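Local coordinates for NigD-like protein (Bacteroides vulgatus ATCC 8482, PDB 3K6O) that is of unknown function but has the NigD-like pairing of an N-terminal OB domain with a C-terminal beta-sandwich domain, at residues Gly186-Val191 with Thr200-Tyr205. Residues are numbered along the deposited sequence; the frame is centred on the assembly and turned at random.
Sequences GIKVLV and TYIFSY
Just past the end of strand 200-204, Tyr205 lays one face of its ring over Gly186, the first residue of strand 186-191. Its CB already sits 3.9 Å from Gly186 CA, CG comes closer still, and CD1 and CD2 also lie against that CA. The contact is a CH-pi one, Gly186 CA standing 3.7 Å from the ring centroid and 20° off the normal. Further out CE2 lies near Gly186 C and CA, CE1 reaches Ile187 CG2, CZ nears Ile187 CB and CG2, and at the tip OH passes 3.7 Å from both before hydrogen-bonding to the carbonyl oxygen of Tyr177. An alanine in place of Tyr205 would probably leave Gly186 CA without its aromatic lid and cost the Tyr177 carbonyl that bond.

From here 186-191 and 200-204 run antiparallel as the two arms of a beta hairpin, in the C-terminal beta-sandwich domain of this NigD-like protein. Ile187 and Phe203 exchange two backbone hydrogen bonds, Phe203 N to Ile187 O being almost straight at 177°; Val189 and Tyr201 form the next such pair. Their side chains share one face, where Ile187 CG2 packs 3.9 Å from Phe203 CB and Val191 CG2 meets the Tyr201 ring obliquely at CE1. Strand 107-113 meets this face through Met111, Ile108 and Pro113. On the other face Thr200 chi1 of -57° swings CG2 anti to the backbone N, 3.8 Å from Lys188 CB, leaving OG1 to meet Leu190 CD2. Beyond CG the lysine runs out extended to a salt bridge with Asp147.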
ATOM      1  N   GLY A 186      -3.912  17.576   1.796  1.00 32.93           N
ATOM      2  CA  GLY A 186      -4.119  16.191   2.223  1.00 32.69           C
ATOM      3  C   GLY A 186      -4.912  15.397   1.200  1.00 32.09           C
ATOM      4  O   GLY A 186      -5.087  15.833   0.085  1.00 32.06           O
ATOM      5  N   ILE A 187      -5.394  14.233   1.591  1.00 32.05           N
ATOM      6  CA  ILE A 187      -6.111  13.365   0.693  1.00 32.62           C
ATOM      7  C   ILE A 187      -7.360  12.852   1.376  1.00 32.05           C
ATOM      8  O   ILE A 187      -7.357  12.584   2.574  1.00 33.24           O
ATOM      9  CB  ILE A 187      -5.205  12.220   0.210  1.00 34.12           C
ATOM     10  CG1 ILE A 187      -5.883  11.347  -0.797  1.00 34.89           C
ATOM     11  CG2 ILE A 187      -4.754  11.279   1.348  1.00 33.11           C
ATOM     12  CD1 ILE A 187      -4.863  10.250  -1.256  1.00 39.42           C
ATOM     13  N   LYS A 188      -8.428  12.761   0.606  1.00 31.34           N
ATOM     14  CA  LYS A 188      -9.712  12.223   1.060  1.00 30.90           C
ATOM     15  C   LYS A 188     -10.053  11.023   0.193  1.00 29.91           C
ATOM     16  O   LYS A 188      -9.994  11.112  -1.039  1.00 30.31           O
ATOM     17  CB  LYS A 188     -10.784  13.284   0.943  1.00 30.86           C
ATOM     18  CG  LYS A 188     -10.547  14.500   1.830  1.00 33.71           C
ATOM     19  CD  LYS A 188     -11.741  15.465   1.856  1.00 35.55           C
ATOM     20  CE  LYS A 188     -11.525  16.628   2.875  1.00 37.43           C
ATOM     21  NZ  LYS A 188     -12.638  17.642   2.846  1.00 36.64           N
ATOM     22  N   VAL A 189     -10.364   9.903   0.832  1.00 29.27           N
ATOM     23  CA  VAL A 189     -10.624   8.659   0.155  1.00 29.89           C
ATOM     24  C   VAL A 189     -12.019   8.096   0.502  1.00 29.91           C
ATOM     25  O   VAL A 189     -12.296   7.793   1.661  1.00 29.45           O
ATOM     26  CB  VAL A 189      -9.565   7.588   0.486  1.00 31.19           C
ATOM     27  CG1 VAL A 189      -9.868   6.256  -0.288  1.00 30.33           C
ATOM     28  CG2 VAL A 189      -8.145   8.117   0.161  1.00 29.24           C
ATOM     29  N   LEU A 190     -12.881   7.979  -0.505  1.00 29.72           N
ATOM     30  CA  LEU A 190     -14.238   7.483  -0.307  1.00 30.34           C
ATOM     31  C   LEU A 190     -14.275   5.961  -0.370  1.00 30.11           C
ATOM     32  O   LEU A 190     -13.691   5.345  -1.278  1.00 29.40           O
ATOM     33  CB  LEU A 190     -15.214   8.038  -1.364  1.00 31.26           C
ATOM     34  CG  LEU A 190     -15.831   9.421  -1.124  1.00 33.78           C
ATOM     35  CD1 LEU A 190     -16.446   9.969  -2.415  1.00 32.52           C
ATOM     36  CD2 LEU A 190     -16.906   9.415   0.008  1.00 34.62           C
ATOM     37  N   VAL A 191     -14.999   5.374   0.573  1.00 29.28           N
ATOM     38  CA  VAL A 191     -15.115   3.933   0.706  1.00 29.81           C
ATOM     39  C   VAL A 191     -16.565   3.548   0.925  1.00 31.20           C
ATOM     40  O   VAL A 191     -17.299   4.213   1.705  1.00 32.20           O
ATOM     41  CB  VAL A 191     -14.272   3.424   1.897  1.00 30.50           C
ATOM     42  CG1 VAL A 191     -14.530   1.899   2.200  1.00 29.64           C
ATOM     43  CG2 VAL A 191     -12.791   3.710   1.612  1.00 25.34           C
ATOM     44  N   THR A 200     -15.813   8.855   4.228  1.00 37.94           N
ATOM     45  CA  THR A 200     -14.569   9.471   3.763  1.00 37.78           C
ATOM     46  C   THR A 200     -13.445   9.316   4.763  1.00 36.49           C
ATOM     47  O   THR A 200     -13.557   9.796   5.880  1.00 37.42           O
ATOM     48  CB  THR A 200     -14.770  10.976   3.550  1.00 37.72           C
ATOM     49  OG1 THR A 200     -15.833  11.165   2.628  1.00 40.28           O
ATOM     50  CG2 THR A 200     -13.552  11.627   2.968  1.00 36.25           C
ATOM     51  N   TYR A 201     -12.364   8.659   4.367  1.00 34.54           N
ATOM     52  CA  TYR A 201     -11.143   8.681   5.157  1.00 33.84           C
ATOM     53  C   TYR A 201     -10.437   9.997   4.797  1.00 33.30           C
ATOM     54  O   TYR A 201     -10.344  10.322   3.612  1.00 32.68           O
ATOM     55  CB  TYR A 201     -10.258   7.487   4.815  1.00 33.24           C
ATOM     56  CG  TYR A 201     -10.738   6.173   5.356  1.00 33.14           C
ATOM     57  CD1 TYR A 201     -11.937   5.595   4.906  1.00 32.75           C
ATOM     58  CD2 TYR A 201      -9.991   5.474   6.314  1.00 34.51           C
ATOM     59  CE1 TYR A 201     -12.376   4.383   5.409  1.00 31.55           C
ATOM     60  CE2 TYR A 201     -10.422   4.240   6.811  1.00 34.21           C
ATOM     61  CZ  TYR A 201     -11.615   3.719   6.351  1.00 33.74           C
ATOM     62  OH  TYR A 201     -12.049   2.520   6.822  1.00 39.83           O
ATOM     63  N   ILE A 202      -9.983  10.746   5.801  1.00 31.78           N
ATOM     64  CA  ILE A 202      -9.307  12.026   5.601  1.00 32.56           C
ATOM     65  C   ILE A 202      -7.891  11.881   6.181  1.00 31.72           C
ATOM     66  O   ILE A 202      -7.729  11.487   7.338  1.00 31.65           O
ATOM     67  CB  ILE A 202     -10.045  13.204   6.318  1.00 32.69           C
ATOM     68  CG1 ILE A 202     -11.482  13.319   5.786  1.00 36.98           C
ATOM     69  CG2 ILE A 202      -9.305  14.505   6.109  1.00 31.31           C
ATOM     70  CD1 ILE A 202     -12.486  14.176   6.640  1.00 36.69           C
ATOM     71  N   PHE A 203      -6.877  12.167   5.376  1.00 30.90           N
ATOM     72  CA  PHE A 203      -5.502  12.238   5.873  1.00 30.69           C
ATOM     73  C   PHE A 203      -4.898  13.585   5.507  1.00 31.43           C
ATOM     74  O   PHE A 203      -4.783  13.908   4.326  1.00 31.55           O
ATOM     75  CB  PHE A 203      -4.654  11.142   5.246  1.00 31.11           C
ATOM     76  CG  PHE A 203      -5.213   9.758   5.430  1.00 31.78           C
ATOM     77  CD1 PHE A 203      -4.982   9.050   6.605  1.00 32.29           C
ATOM     78  CD2 PHE A 203      -5.984   9.172   4.433  1.00 32.96           C
ATOM     79  CE1 PHE A 203      -5.496   7.752   6.784  1.00 34.40           C
ATOM     80  CE2 PHE A 203      -6.498   7.869   4.599  1.00 34.32           C
ATOM     81  CZ  PHE A 203      -6.254   7.167   5.772  1.00 33.93           C
ATOM     82  N   SER A 204      -4.463  14.359   6.497  1.00 31.39           N
ATOM     83  CA  SER A 204      -3.827  15.634   6.202  1.00 31.70           C
ATOM     84  C   SER A 204      -2.380  15.434   5.796  1.00 31.37           C
ATOM     85  O   SER A 204      -1.749  14.438   6.172  1.00 31.95           O
ATOM     86  CB  SER A 204      -3.898  16.570   7.414  1.00 32.65           C
ATOM     87  OG  SER A 204      -3.180  16.020   8.491  1.00 33.29           O
ATOM     88  N   TYR A 205      -1.883  16.355   4.975  1.00 30.23           N
ATOM     89  CA  TYR A 205      -0.467  16.413   4.599  1.00 29.84           C
ATOM     90  C   TYR A 205       0.086  17.625   5.325  1.00 30.10           C
ATOM     91  O   TYR A 205      -0.638  18.616   5.461  1.00 30.14           O
ATOM     92  CB  TYR A 205      -0.321  16.622   3.098  1.00 29.11           C
ATOM     93  CG  TYR A 205      -0.705  15.461   2.238  1.00 26.74           C
ATOM     94  CD1 TYR A 205      -0.895  14.192   2.755  1.00 25.55           C
ATOM     95  CD2 TYR A 205      -0.820  15.618   0.866  1.00 28.51           C
ATOM     96  CE1 TYR A 205      -1.211  13.126   1.937  1.00 26.69           C
ATOM     97  CE2 TYR A 205      -1.131  14.561   0.042  1.00 28.56           C
ATOM     98  CZ  TYR A 205      -1.309  13.312   0.567  1.00 26.74           C
ATOM     99  OH  TYR A 205      -1.556  12.257  -0.279  1.00 28.27           O
TER